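Local coordinates for Lmo1340 protein (Listeria monocytogenes, PDB 4NLM) that is of unknown function but carries a YqgU-like six-bladed beta-propeller domain and is probably a surface lipoprotein, at residues A[59-64]-A[70-75]; A[87-92]-A[115-120]; A[151-154]-A[160-163]; A[341-346]-A[352-357]. All blocks are in the same frame, centred on the assembly; numbering follows the deposited sequence. Where two conformers were deposited one is given.

Contact 1 (A[59-64]-A[70-75]); sequences VLLQTK and YFEELN
Residues 59-64 and 70-75 run antiparallel, with 143° between the N-to-C directions of the two segments, in register from Val-59 opposite Leu-74 to Thr-63 opposite Tyr-70, with six backbone hydrogen bonds. They form the hairpin of strands 58-65 and 68-75, the two inner strands of a four-stranded antiparallel sheet built like a propeller blade. On one face Gln-62 and Phe-71 lie side by side and point the same way. The Gln-62 chain is extended, and its CG comes 3.5 Å from Phe-71 CE1. The amide of Gln-62 is turned 50° from the ring. Leu-60 adds its CD1 branch, 4.1 Å from Phe-71 CB. Val-94 of the next sheet packs on both Gln-62 and Phe-71. The other face carries Val-59, Leu-61 and Thr-63 with Leu-74, Glu-72 and Tyr-70. Val-59 CG2 sits alongside Leu-74 CB at 3.9 Å. Leu-61 brings CD2 to within 3.6 Å of Glu-72 OE1. The Thr-63 hydroxyl, held between its backbone N and carbonyl carbon (chi1 58°), faces Tyr-70 CB. A water lies 2.7 Å from Thr-63 OG1 and 2.7 Å from Glu-72 OE1, and is also within bonding distance of Tyr-70 O. The Leu-74 end of this face is therefore apolar, while the Tyr-70 end is tied together through water as well as backbone bonds.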
loop_
_atom_site.group_PDB
_atom_site.type_symbol
_atom_site.label_atom_id
_atom_site.label_comp_id
_atom_site.label_asym_id
_atom_site.label_seq_id
_atom_site.Cartn_x
_atom_site.Cartn_y
_atom_site.Cartn_z
ATOM N N VAL A 59 5.398 8.584 12.582
ATOM C CA VAL A 59 4.350 8.269 11.646
ATOM C C VAL A 59 3.660 9.554 11.193
ATOM O O VAL A 59 3.789 10.592 11.828
ATOM C CB VAL A 59 3.305 7.310 12.245
ATOM C CG1 VAL A 59 3.998 6.016 12.628
ATOM C CG2 VAL A 59 2.530 7.947 13.405
ATOM N N LEU A 60 2.953 9.433 10.072
ATOM C CA LEU A 60 2.089 10.492 9.566
ATOM C C LEU A 60 0.662 10.317 10.126
ATOM O O LEU A 60 0.042 9.335 9.836
ATOM C CB LEU A 60 2.084 10.481 8.033
ATOM C CG LEU A 60 1.211 11.530 7.355
ATOM C CD1 LEU A 60 1.625 12.915 7.754
ATOM C CD2 LEU A 60 1.223 11.353 5.853
ATOM N N LEU A 61 0.280 11.287 10.929
ATOM C CA LEU A 61 -1.017 11.311 11.619
ATOM C C LEU A 61 -1.963 12.274 10.952
ATOM O O LEU A 61 -1.640 13.430 10.744
ATOM C CB LEU A 61 -0.774 11.748 13.064
ATOM C CG LEU A 61 -1.997 11.938 13.922
ATOM C CD1 LEU A 61 -2.831 10.668 14.096
ATOM C CD2 LEU A 61 -1.641 12.529 15.280
ATOM N N GLN A 62 -3.167 11.787 10.666
ATOM C CA GLN A 62 -4.249 12.574 10.060
ATOM C C GLN A 62 -5.420 12.671 11.035
ATOM O O GLN A 62 -5.958 11.663 11.490
ATOM C CB GLN A 62 -4.690 11.910 8.772
ATOM C CG GLN A 62 -5.751 12.699 7.999
ATOM C CD GLN A 62 -6.250 11.943 6.808
ATOM O OE1 GLN A 62 -5.523 11.134 6.230
ATOM N NE2 GLN A 62 -7.473 12.241 6.387
ATOM N N THR A 63 -5.781 13.912 11.341
ATOM C CA THR A 63 -6.915 14.210 12.225
ATOM C C THR A 63 -7.737 15.307 11.544
ATOM O O THR A 63 -7.295 15.933 10.574
ATOM C CB THR A 63 -6.445 14.717 13.586
ATOM O OG1 THR A 63 -5.643 15.895 13.449
ATOM C CG2 THR A 63 -5.662 13.657 14.357
ATOM N N LYS A 64 -8.946 15.528 12.052
ATOM C CA LYS A 64 -9.836 16.544 11.479
ATOM C C LYS A 64 -10.680 17.173 12.561
ATOM O O LYS A 64 -11.268 16.477 13.413
ATOM C CB LYS A 64 -10.763 15.936 10.413
ATOM C CG LYS A 64 -11.635 16.967 9.705
ATOM C CD LYS A 64 -12.474 16.357 8.603
ATOM C CE LYS A 64 -13.390 17.400 7.985
ATOM N NZ LYS A 64 -14.351 16.790 7.025
ATOM N N TYR A 70 -5.783 17.996 9.484
ATOM C CA TYR A 70 -4.419 18.237 9.886
ATOM C C TYR A 70 -3.536 17.023 9.658
ATOM O O TYR A 70 -3.908 15.903 9.985
ATOM C CB TYR A 70 -4.336 18.624 11.373
ATOM C CG TYR A 70 -5.073 19.895 11.701
ATOM C CD1 TYR A 70 -6.408 19.874 12.068
ATOM C CD2 TYR A 70 -4.441 21.117 11.648
ATOM C CE1 TYR A 70 -7.092 21.032 12.366
ATOM C CE2 TYR A 70 -5.133 22.292 11.929
ATOM C CZ TYR A 70 -6.451 22.237 12.299
ATOM O OH TYR A 70 -7.136 23.407 12.572
ATOM N N PHE A 71 -2.347 17.264 9.110
ATOM C CA PHE A 71 -1.312 16.244 8.940
ATOM C C PHE A 71 -0.147 16.617 9.834
ATOM O O PHE A 71 0.351 17.736 9.784
ATOM C CB PHE A 71 -0.881 16.126 7.471
ATOM C CG PHE A 71 -1.972 15.606 6.605
ATOM C CD1 PHE A 71 -2.210 14.260 6.534
ATOM C CD2 PHE A 71 -2.774 16.458 5.879
ATOM C CE1 PHE A 71 -3.211 13.755 5.766
ATOM C CE2 PHE A 71 -3.804 15.958 5.104
ATOM C CZ PHE A 71 -4.029 14.608 5.050
ATOM N N GLU A 72 0.255 15.660 10.665
ATOM C CA GLU A 72 1.342 15.846 11.608
ATOM C C GLU A 72 2.306 14.665 11.584
ATOM O O GLU A 72 1.907 13.534 11.289
ATOM C CB GLU A 72 0.777 15.955 13.045
ATOM C CG GLU A 72 -0.093 17.173 13.317
ATOM C CD GLU A 72 -0.814 17.093 14.645
ATOM O OE1 GLU A 72 -1.536 16.113 14.835
ATOM O OE2 GLU A 72 -0.666 18.019 15.463
ATOM N N GLU A 73 3.563 14.951 11.941
ATOM C CA GLU A 73 4.502 13.875 12.248
ATOM C C GLU A 73 4.359 13.594 13.738
ATOM O O GLU A 73 4.452 14.506 14.527
ATOM C CB GLU A 73 5.917 14.268 11.887
ATOM C CG GLU A 73 6.946 13.177 12.201
ATOM C CD GLU A 73 8.287 13.463 11.618
ATOM O OE1 GLU A 73 8.530 14.645 11.347
ATOM O OE2 GLU A 73 9.096 12.516 11.471
ATOM N N LEU A 74 4.152 12.332 14.093
ATOM C CA LEU A 74 3.980 11.894 15.476
ATOM C C LEU A 74 5.101 10.941 15.841
ATOM O O LEU A 74 5.274 9.935 15.184
ATOM C CB LEU A 74 2.648 11.182 15.633
ATOM C CG LEU A 74 2.456 10.469 16.985
ATOM C CD1 LEU A 74 2.384 11.449 18.142
ATOM C CD2 LEU A 74 1.223 9.601 16.940
ATOM N N ASN A 75 5.858 11.286 16.878
ATOM C CA ASN A 75 6.928 10.403 17.346
ATOM C C ASN A 75 6.294 9.271 18.160
ATOM O O ASN A 75 5.469 9.541 19.022
ATOM C CB ASN A 75 7.915 11.204 18.205
ATOM C CG ASN A 75 9.109 10.393 18.640
ATOM O OD1 ASN A 75 9.013 9.499 19.483
ATOM N ND2 ASN A 75 10.247 10.686 18.053
HETATM O O HOH W 1 -3.088 15.273 12.829
#

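Contact 2 (A[87-92]-A[115-120]); sequences TKESIS and TMRIIA
Glu-89 and Arg-117 come from opposite directions and meet in a salt bridge. This is the compact part of the contact. Arg-117 NH1 lies 3.1 Å from Glu-89 OE2. The second bond, from Arg-117 NH2 to Glu-89 OE1, is straight but weak at 3.3 Å. The two flat groups are not coplanar; their planes stand 61° apart. Both carboxylate oxygens lie at the guanidinium edge, but NH1 meets OE2 from above the carboxylate plane, 38° out of it. Thr-115 covers one guanidinium face, with CG2 3.8 Å above its plane. The Arg-117 chain is extended from CG to NE, which carries its charged end across to Glu-89. Arg-117 was modelled in two conformers, and the bridge, seen in one of them, is to that extent doubtful. Glu-89 closes an ST turn, in which Thr-87 OG1 accepts from Glu-89 N at 3.0 Å. The turn lies where strand 81-87 of one four-stranded sheet gives way to strand 90-96, the first strand of the next propeller blade. Strand 114-120 is the third strand of that blade. Strand 102-108 runs between them, and its Ser-107 also bonds Glu-89 OE1. The looser side is the pairing with Thr-115. Glu-89 OE1 and Thr-115 OG1 are 4.4 Å apart and are joined through a water. That water donates to Glu-89 OE1 at 2.9 Å.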
loop_
_atom_site.group_PDB
_atom_site.type_symbol
_atom_site.label_atom_id
_atom_site.label_comp_id
_atom_site.label_asym_id
_atom_site.label_seq_id
_atom_site.Cartn_x
_atom_site.Cartn_y
_atom_site.Cartn_z
ATOM N N THR A 87 -5.698 21.450 5.557
ATOM C CA THR A 87 -6.562 21.827 4.454
ATOM C C THR A 87 -8.015 21.653 4.807
ATOM O O THR A 87 -8.375 20.800 5.623
ATOM C CB THR A 87 -6.268 20.993 3.185
ATOM O OG1 THR A 87 -7.079 21.440 2.101
ATOM C CG2 THR A 87 -6.482 19.517 3.395
ATOM N N LYS A 88 -8.865 22.466 4.178
ATOM C CA LYS A 88 -10.315 22.307 4.315
ATOM C C LYS A 88 -10.896 21.472 3.172
ATOM O O LYS A 88 -12.092 21.184 3.152
ATOM C CB LYS A 88 -10.988 23.669 4.354
ATOM C CG LYS A 88 -10.637 24.428 5.617
ATOM C CD LYS A 88 -11.427 25.707 5.755
ATOM C CE LYS A 88 -11.351 26.252 7.171
ATOM N NZ LYS A 88 -12.112 25.410 8.140
ATOM N N GLU A 89 -10.063 21.105 2.205
ATOM C CA GLU A 89 -10.524 20.291 1.080
ATOM C C GLU A 89 -10.890 18.869 1.532
ATOM O O GLU A 89 -10.383 18.394 2.540
ATOM C CB GLU A 89 -9.476 20.266 -0.027
ATOM C CG GLU A 89 -9.181 21.639 -0.593
ATOM C CD GLU A 89 -8.342 21.659 -1.863
ATOM O OE1 GLU A 89 -8.159 20.609 -2.511
ATOM O OE2 GLU A 89 -7.910 22.775 -2.250
ATOM N N SER A 90 -11.739 18.207 0.750
ATOM C CA SER A 90 -12.152 16.827 1.004
ATOM C C SER A 90 -11.001 15.899 0.632
ATOM O O SER A 90 -10.470 15.983 -0.471
ATOM C CB SER A 90 -13.392 16.512 0.173
ATOM O OG SER A 90 -13.775 15.163 0.321
ATOM N N ILE A 91 -10.589 15.029 1.548
ATOM C CA ILE A 91 -9.431 14.174 1.297
ATOM C C ILE A 91 -9.844 12.937 0.545
ATOM O O ILE A 91 -10.733 12.208 1.001
ATOM C CB ILE A 91 -8.770 13.715 2.635
ATOM C CG1 ILE A 91 -8.518 14.890 3.605
ATOM C CG2 ILE A 91 -7.490 12.963 2.367
ATOM C CD1 ILE A 91 -7.622 15.973 3.062
ATOM N N SER A 92 -9.220 12.691 -0.585
ATOM C CA SER A 92 -9.490 11.508 -1.370
ATOM C C SER A 92 -8.383 10.462 -1.203
ATOM O O SER A 92 -8.676 9.282 -1.051
ATOM C CB SER A 92 -9.604 11.906 -2.830
ATOM O OG SER A 92 -10.551 12.960 -2.972
ATOM N N THR A 115 -7.425 18.566 -6.884
ATOM C CA THR A 115 -6.041 18.885 -7.063
ATOM C C THR A 115 -5.241 17.728 -6.554
ATOM O O THR A 115 -5.575 17.106 -5.526
ATOM C CB THR A 115 -5.678 20.137 -6.220
ATOM O OG1 THR A 115 -6.531 21.248 -6.521
ATOM C CG2 THR A 115 -4.275 20.551 -6.425
HETATM N N MSE A 116 -4.139 17.456 -7.253
HETATM C CA MSE A 116 -3.094 16.559 -6.764
HETATM C C MSE A 116 -1.939 17.457 -6.422
HETATM O O MSE A 116 -1.473 18.211 -7.274
HETATM C CB MSE A 116 -2.594 15.560 -7.765
HETATM C CG MSE A 116 -3.538 14.608 -8.402
HETATM SE SE MSE A 116 -2.612 13.763 -9.952
HETATM C CE MSE A 116 -4.332 12.874 -10.241
ATOM N N ARG A 117 -1.510 17.412 -5.165
ATOM C CA ARG A 117 -0.381 18.185 -4.681
ATOM C C ARG A 117 0.720 17.312 -4.124
ATOM O O ARG A 117 0.425 16.301 -3.466
ATOM C CB ARG A 117 -0.782 19.105 -3.538
ATOM C CG ARG A 117 -1.752 20.200 -3.906
ATOM C CD ARG A 117 -2.053 21.055 -2.692
ATOM N NE ARG A 117 -2.946 22.158 -3.015
ATOM C CZ ARG A 117 -4.272 22.093 -2.953
ATOM N NH1 ARG A 117 -5.008 23.153 -3.263
ATOM N NH2 ARG A 117 -4.864 20.968 -2.570
ATOM N N ILE A 118 1.971 17.711 -4.361
ATOM C CA ILE A 118 3.103 17.081 -3.725
ATOM C C ILE A 118 3.573 18.072 -2.655
ATOM O O ILE A 118 3.844 19.240 -2.962
ATOM C CB ILE A 118 4.249 16.808 -4.705
ATOM C CG1 ILE A 118 3.752 15.996 -5.899
ATOM C CG2 ILE A 118 5.423 16.133 -3.992
ATOM C CD1 ILE A 118 3.119 14.673 -5.567
ATOM N N ILE A 119 3.652 17.603 -1.412
ATOM C CA ILE A 119 3.992 18.436 -0.283
ATOM C C ILE A 119 5.246 17.930 0.381
ATOM O O ILE A 119 5.355 16.736 0.670
ATOM C CB ILE A 119 2.852 18.397 0.731
ATOM C CG1 ILE A 119 1.581 18.987 0.088
ATOM C CG2 ILE A 119 3.191 19.151 2.012
ATOM C CD1 ILE A 119 0.284 18.634 0.753
ATOM N N ALA A 120 6.195 18.831 0.635
ATOM C CA ALA A 120 7.435 18.430 1.304
ATOM C C ALA A 120 7.209 18.185 2.778
ATOM O O ALA A 120 6.634 19.012 3.468
ATOM C CB ALA A 120 8.531 19.476 1.106
HETATM O O HOH W 2 -8.945 21.100 -5.222
#

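Contact 3 (A[151-154]-A[160-163]); sequences FVTY and FQIE
The carbonyl oxygen of Phe-151 is approached by two donors, Glu-163 N at 3.0 Å and a water. The same water can also donate to Glu-163 OE2 at 2.8 Å, but may share its protons among several acceptors. The first torsion of Phe-151 (chi1 54°) sets its ring between the backbone N and the carbonyl carbon. Glu-163 O then lies over one ring face, offset toward the rim. Phe-151 CE1 is 3.3 Å from Glu-163 OE2, and the ring and carboxylate planes stand 72° apart. Gln-161 NE2 lies 3.1 Å from Thr-153 OG1, at a bent angle. Thr-153 has two conformers and its OG1 is also very close to Gln-161 CG, so this bond is doubtful, as is the water's reach to OG1. The other face packs through carbon atoms. Val-152 CG2 lies alongside Ile-162 CG1 at 4.1 Å, and Tyr-154 CE2 comes 3.8 Å from Phe-160 CB. Strands 148-155 and 159-166 are the inner pair of a four-stranded propeller blade. Strand 137-141 flanks the first and strand 171-174 the second. Ile-182 of strand 182-184, in the next sheet, packs on Val-152 and Ile-162.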
loop_
_atom_site.group_PDB
_atom_site.type_symbol
_atom_site.label_atom_id
_atom_site.label_comp_id
_atom_site.label_asym_id
_atom_site.label_seq_id
_atom_site.Cartn_x
_atom_site.Cartn_y
_atom_site.Cartn_z
ATOM N N PHE A 151 -1.056 7.052 -12.394
ATOM C CA PHE A 151 -2.364 6.910 -11.809
ATOM C C PHE A 151 -3.392 6.462 -12.805
ATOM O O PHE A 151 -3.341 6.782 -14.007
ATOM C CB PHE A 151 -2.780 8.182 -11.066
ATOM C CG PHE A 151 -2.717 9.424 -11.874
ATOM C CD1 PHE A 151 -3.836 9.840 -12.556
ATOM C CD2 PHE A 151 -1.590 10.212 -11.895
ATOM C CE1 PHE A 151 -3.835 10.981 -13.326
ATOM C CE2 PHE A 151 -1.578 11.375 -12.655
ATOM C CZ PHE A 151 -2.695 11.751 -13.367
ATOM N N VAL A 152 -4.316 5.682 -12.254
ATOM C CA VAL A 152 -5.448 5.155 -12.968
ATOM C C VAL A 152 -6.672 5.966 -12.564
ATOM O O VAL A 152 -7.000 6.031 -11.369
ATOM C CB VAL A 152 -5.651 3.666 -12.633
ATOM C CG1 VAL A 152 -6.820 3.107 -13.434
ATOM C CG2 VAL A 152 -4.373 2.884 -12.905
ATOM N N THR A 153 -7.331 6.567 -13.549
ATOM C CA THR A 153 -8.562 7.319 -13.313
ATOM C C THR A 153 -9.749 6.602 -13.924
ATOM O O THR A 153 -9.664 6.047 -15.021
ATOM C CB THR A 153 -8.488 8.737 -13.904
ATOM O OG1 THR A 153 -8.041 8.679 -15.267
ATOM C CG2 THR A 153 -7.540 9.595 -13.119
ATOM N N TYR A 154 -10.853 6.606 -13.184
ATOM C CA TYR A 154 -12.070 5.929 -13.597
ATOM C C TYR A 154 -13.209 6.920 -13.808
ATOM O O TYR A 154 -13.333 7.877 -13.044
ATOM C CB TYR A 154 -12.543 4.970 -12.505
ATOM C CG TYR A 154 -11.613 3.837 -12.203
ATOM C CD1 TYR A 154 -10.585 3.988 -11.279
ATOM C CD2 TYR A 154 -11.728 2.625 -12.862
ATOM C CE1 TYR A 154 -9.735 2.942 -10.988
ATOM C CE2 TYR A 154 -10.865 1.574 -12.587
ATOM C CZ TYR A 154 -9.883 1.737 -11.640
ATOM O OH TYR A 154 -9.022 0.705 -11.351
ATOM N N PHE A 160 -11.561 3.173 -17.712
ATOM C CA PHE A 160 -10.373 3.528 -16.960
ATOM C C PHE A 160 -9.320 4.002 -17.950
ATOM O O PHE A 160 -9.357 3.639 -19.105
ATOM C CB PHE A 160 -9.807 2.361 -16.132
ATOM C CG PHE A 160 -9.168 1.301 -16.954
ATOM C CD1 PHE A 160 -9.927 0.275 -17.494
ATOM C CD2 PHE A 160 -7.797 1.318 -17.196
ATOM C CE1 PHE A 160 -9.330 -0.714 -18.255
ATOM C CE2 PHE A 160 -7.215 0.340 -17.967
ATOM C CZ PHE A 160 -7.976 -0.673 -18.497
ATOM N N GLN A 161 -8.387 4.799 -17.456
ATOM C CA GLN A 161 -7.248 5.234 -18.272
ATOM C C GLN A 161 -6.097 5.394 -17.307
ATOM O O GLN A 161 -6.306 5.485 -16.100
ATOM C CB GLN A 161 -7.567 6.522 -19.019
ATOM C CG GLN A 161 -7.699 7.697 -18.093
ATOM C CD GLN A 161 -8.278 8.946 -18.711
ATOM O OE1 GLN A 161 -8.717 8.908 -19.861
ATOM N NE2 GLN A 161 -8.234 10.044 -18.014
ATOM N N ILE A 162 -4.900 5.421 -17.860
ATOM C CA ILE A 162 -3.644 5.459 -17.075
ATOM C C ILE A 162 -2.758 6.576 -17.602
ATOM O O ILE A 162 -2.586 6.729 -18.811
ATOM C CB ILE A 162 -2.872 4.141 -17.171
ATOM C CG1 ILE A 162 -3.810 2.953 -16.931
ATOM C CG2 ILE A 162 -1.712 4.135 -16.175
ATOM C CD1 ILE A 162 -3.075 1.640 -17.041
ATOM N N GLU A 163 -2.228 7.371 -16.690
ATOM C CA GLU A 163 -1.323 8.462 -17.034
ATOM C C GLU A 163 -0.157 8.479 -16.079
ATOM O O GLU A 163 -0.216 7.936 -14.997
ATOM C CB GLU A 163 -2.097 9.783 -16.931
ATOM C CG GLU A 163 -3.168 9.945 -17.997
ATOM C CD GLU A 163 -4.216 10.992 -17.650
ATOM O OE1 GLU A 163 -4.558 11.785 -18.545
ATOM O OE2 GLU A 163 -4.698 11.031 -16.502
HETATM O O HOH W 3 -5.345 8.496 -15.423
#

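Contact 4 (A[341-346]-A[352-357]); sequences FDKVID and MYNLIN
The Tyr-353 ring is met by strand 343-346 at its edge, not over a face. Val-344 O lies 3.6 Å from Tyr-353 CD1, and Asp-346 CB approaches CE1. A water also sits at the ring edge, in plane. It donates to Tyr-353 OH at 2.6 Å and to Asp-346 OD2. The Tyr-353 hydroxyl has a further partner in Glu-36, and Asp-346 OD1 bonds Lys-348 N. Val-344 and Tyr-353 exchange two backbone hydrogen bonds. Further on, the pairing changes. Asp-342 O accepts from Leu-355 N at 2.8 Å and from Ile-356 N at 3.1 Å, both from the same side of the carbonyl plane. This pattern fits a classic beta bulge in strand 352-357. The hairpin belongs to a sheet in which strand 40-41, from near the N-terminus, runs parallel to strand 352-357. Such a join of the two chain ends is a common way to close a beta-propeller ring, and is consistent with one here. On the Ile-345 face, the selenomethionine Met-352 bends at its last torsion (chi3 -49°). This brings CE to 3.6 Å from Ile-345 CG1 in one of two conformers, so the contact is less certain. Lys-343 and Asn-354 lie side by side, but the 2.5 Å between Lys-343 NZ and Asn-354 OD1 is very short and doubtful. Lys-343 NZ also donates to a water 2.7 Å from Ile-356 O.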
loop_
_atom_site.group_PDB
_atom_site.type_symbol
_atom_site.label_atom_id
_atom_site.label_comp_id
_atom_site.label_asym_id
_atom_site.label_seq_id
_atom_site.Cartn_x
_atom_site.Cartn_y
_atom_site.Cartn_z
ATOM N N PHE A 341 -4.148 1.871 11.221
ATOM C CA PHE A 341 -2.746 1.824 11.631
ATOM C C PHE A 341 -2.564 2.463 12.999
ATOM O O PHE A 341 -1.603 3.199 13.250
ATOM C CB PHE A 341 -1.800 2.468 10.583
ATOM C CG PHE A 341 -1.576 1.659 9.334
ATOM C CD1 PHE A 341 -1.634 0.292 9.302
ATOM C CD2 PHE A 341 -1.205 2.319 8.177
ATOM C CE1 PHE A 341 -1.404 -0.402 8.122
ATOM C CE2 PHE A 341 -0.959 1.636 7.005
ATOM C CZ PHE A 341 -1.045 0.267 6.966
ATOM N N ASP A 342 -3.462 2.098 13.922
ATOM C CA ASP A 342 -3.426 2.646 15.258
ATOM C C ASP A 342 -2.705 1.788 16.287
ATOM O O ASP A 342 -2.582 2.191 17.446
ATOM C CB ASP A 342 -4.863 2.945 15.739
ATOM C CG ASP A 342 -5.734 1.729 15.766
ATOM O OD1 ASP A 342 -5.634 0.827 14.938
ATOM O OD2 ASP A 342 -6.582 1.659 16.671
ATOM N N LYS A 343 -2.184 0.646 15.840
ATOM C CA LYS A 343 -1.382 -0.254 16.667
ATOM C C LYS A 343 -0.045 -0.538 15.993
ATOM O O LYS A 343 0.092 -0.405 14.782
ATOM C CB LYS A 343 -2.145 -1.556 16.985
ATOM C CG LYS A 343 -3.408 -1.301 17.775
ATOM C CD LYS A 343 -4.174 -2.540 18.231
ATOM C CE LYS A 343 -5.558 -2.193 18.806
ATOM N NZ LYS A 343 -5.504 -0.994 19.687
ATOM N N VAL A 344 0.913 -0.942 16.817
ATOM C CA VAL A 344 2.230 -1.324 16.357
ATOM C C VAL A 344 2.573 -2.703 16.886
ATOM O O VAL A 344 2.400 -2.969 18.072
ATOM C CB VAL A 344 3.321 -0.334 16.823
ATOM C CG1 VAL A 344 4.725 -0.822 16.465
ATOM C CG2 VAL A 344 3.077 1.024 16.215
ATOM N N ILE A 345 3.001 -3.584 15.997
ATOM C CA ILE A 345 3.503 -4.890 16.381
ATOM C C ILE A 345 5.020 -4.901 16.276
ATOM O O ILE A 345 5.609 -4.460 15.277
ATOM C CB ILE A 345 2.981 -5.972 15.423
ATOM C CG1 ILE A 345 1.448 -5.968 15.379
ATOM C CG2 ILE A 345 3.579 -7.331 15.792
ATOM C CD1 ILE A 345 0.878 -6.886 14.328
ATOM N N ASP A 346 5.699 -5.392 17.313
ATOM C CA ASP A 346 7.143 -5.590 17.259
ATOM C C ASP A 346 7.338 -7.042 16.814
ATOM O O ASP A 346 7.058 -7.971 17.562
ATOM C CB ASP A 346 7.757 -5.292 18.628
ATOM C CG ASP A 346 9.247 -5.415 18.657
ATOM O OD1 ASP A 346 9.793 -6.222 17.887
ATOM O OD2 ASP A 346 9.853 -4.696 19.481
HETATM N N MSE A 352 2.616 -6.097 21.157
HETATM C CA MSE A 352 1.743 -5.156 20.451
HETATM C C MSE A 352 1.562 -3.940 21.323
HETATM O O MSE A 352 1.549 -4.047 22.560
HETATM C CB MSE A 352 0.431 -5.842 20.103
HETATM C CG MSE A 352 -0.457 -4.966 19.226
HETATM SE SE MSE A 352 -1.863 -6.065 18.375
HETATM C CE MSE A 352 -0.777 -7.546 17.664
ATOM N N TYR A 353 1.431 -2.779 20.684
ATOM C CA TYR A 353 1.298 -1.502 21.361
ATOM C C TYR A 353 0.215 -0.670 20.731
ATOM O O TYR A 353 0.054 -0.661 19.525
ATOM C CB TYR A 353 2.589 -0.720 21.246
ATOM C CG TYR A 353 3.774 -1.461 21.778
ATOM C CD1 TYR A 353 4.511 -2.310 20.961
ATOM C CD2 TYR A 353 4.164 -1.302 23.090
ATOM C CE1 TYR A 353 5.603 -3.003 21.459
ATOM C CE2 TYR A 353 5.233 -2.001 23.605
ATOM C CZ TYR A 353 5.964 -2.836 22.787
ATOM O OH TYR A 353 7.035 -3.515 23.326
ATOM N N ASN A 354 -0.514 0.058 21.552
ATOM C CA ASN A 354 -1.493 0.999 21.053
ATOM C C ASN A 354 -0.762 2.304 20.805
ATOM O O ASN A 354 -0.167 2.886 21.698
ATOM C CB ASN A 354 -2.576 1.214 22.097
ATOM C CG ASN A 354 -3.434 -0.015 22.319
ATOM O OD1 ASN A 354 -3.716 -0.766 21.398
ATOM N ND2 ASN A 354 -3.874 -0.209 23.552
ATOM N N LEU A 355 -0.746 2.733 19.556
ATOM C CA LEU A 355 -0.114 3.997 19.179
ATOM C C LEU A 355 -1.121 5.156 19.334
ATOM O O LEU A 355 -0.771 6.226 19.821
ATOM C CB LEU A 355 0.425 3.897 17.760
ATOM C CG LEU A 355 1.022 5.164 17.186
ATOM C CD1 LEU A 355 2.187 5.653 18.035
ATOM C CD2 LEU A 355 1.469 4.874 15.767
ATOM N N ILE A 356 -2.343 4.929 18.865
ATOM C CA ILE A 356 -3.419 5.899 19.002
ATOM C C ILE A 356 -4.495 5.257 19.861
ATOM O O ILE A 356 -5.036 4.208 19.502
ATOM C CB ILE A 356 -4.058 6.316 17.647
ATOM C CG1 ILE A 356 -2.991 6.719 16.615
ATOM C CG2 ILE A 356 -5.086 7.423 17.873
ATOM C CD1 ILE A 356 -2.161 7.909 16.987
ATOM N N ASN A 357 -4.778 5.874 21.003
ATOM C CA ASN A 357 -5.752 5.357 21.948
ATOM C C ASN A 357 -7.059 6.070 21.813
ATOM O O ASN A 357 -7.104 7.293 21.741
ATOM C CB ASN A 357 -5.247 5.563 23.377
ATOM C CG ASN A 357 -4.086 4.643 23.726
ATOM O OD1 ASN A 357 -4.167 3.442 23.514
ATOM N ND2 ASN A 357 -3.027 5.199 24.293
HETATM O O HOH W 4 -5.029 1.524 19.398
HETATM O O HOH W 5 8.776 -4.952 22.136
#

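How the contacts relate
The contacts follow one another along the chain, from contact 1 to contact 4. Each lies 17 to 18 Å from the chain centre. Contacts 1, 3 and 4 are hairpins in three different sheets. Contact 2 runs from the end of the sheet of contact 1 into the next. Centres of contacts 1 and 2 are about 14 Å apart, and Gln-62 touches Ile-91. Contacts 1 and 4 are about 15 Å apart by centres, joined by Leu-74 on Ile-356. Met-116 packs on Phe-151 between contacts 2 and 3. Contacts 3 and 4, about 34 Å apart by centres, lie on opposite sides of the centre. The first and last sheets thus meet, consistent with a closed propeller ring.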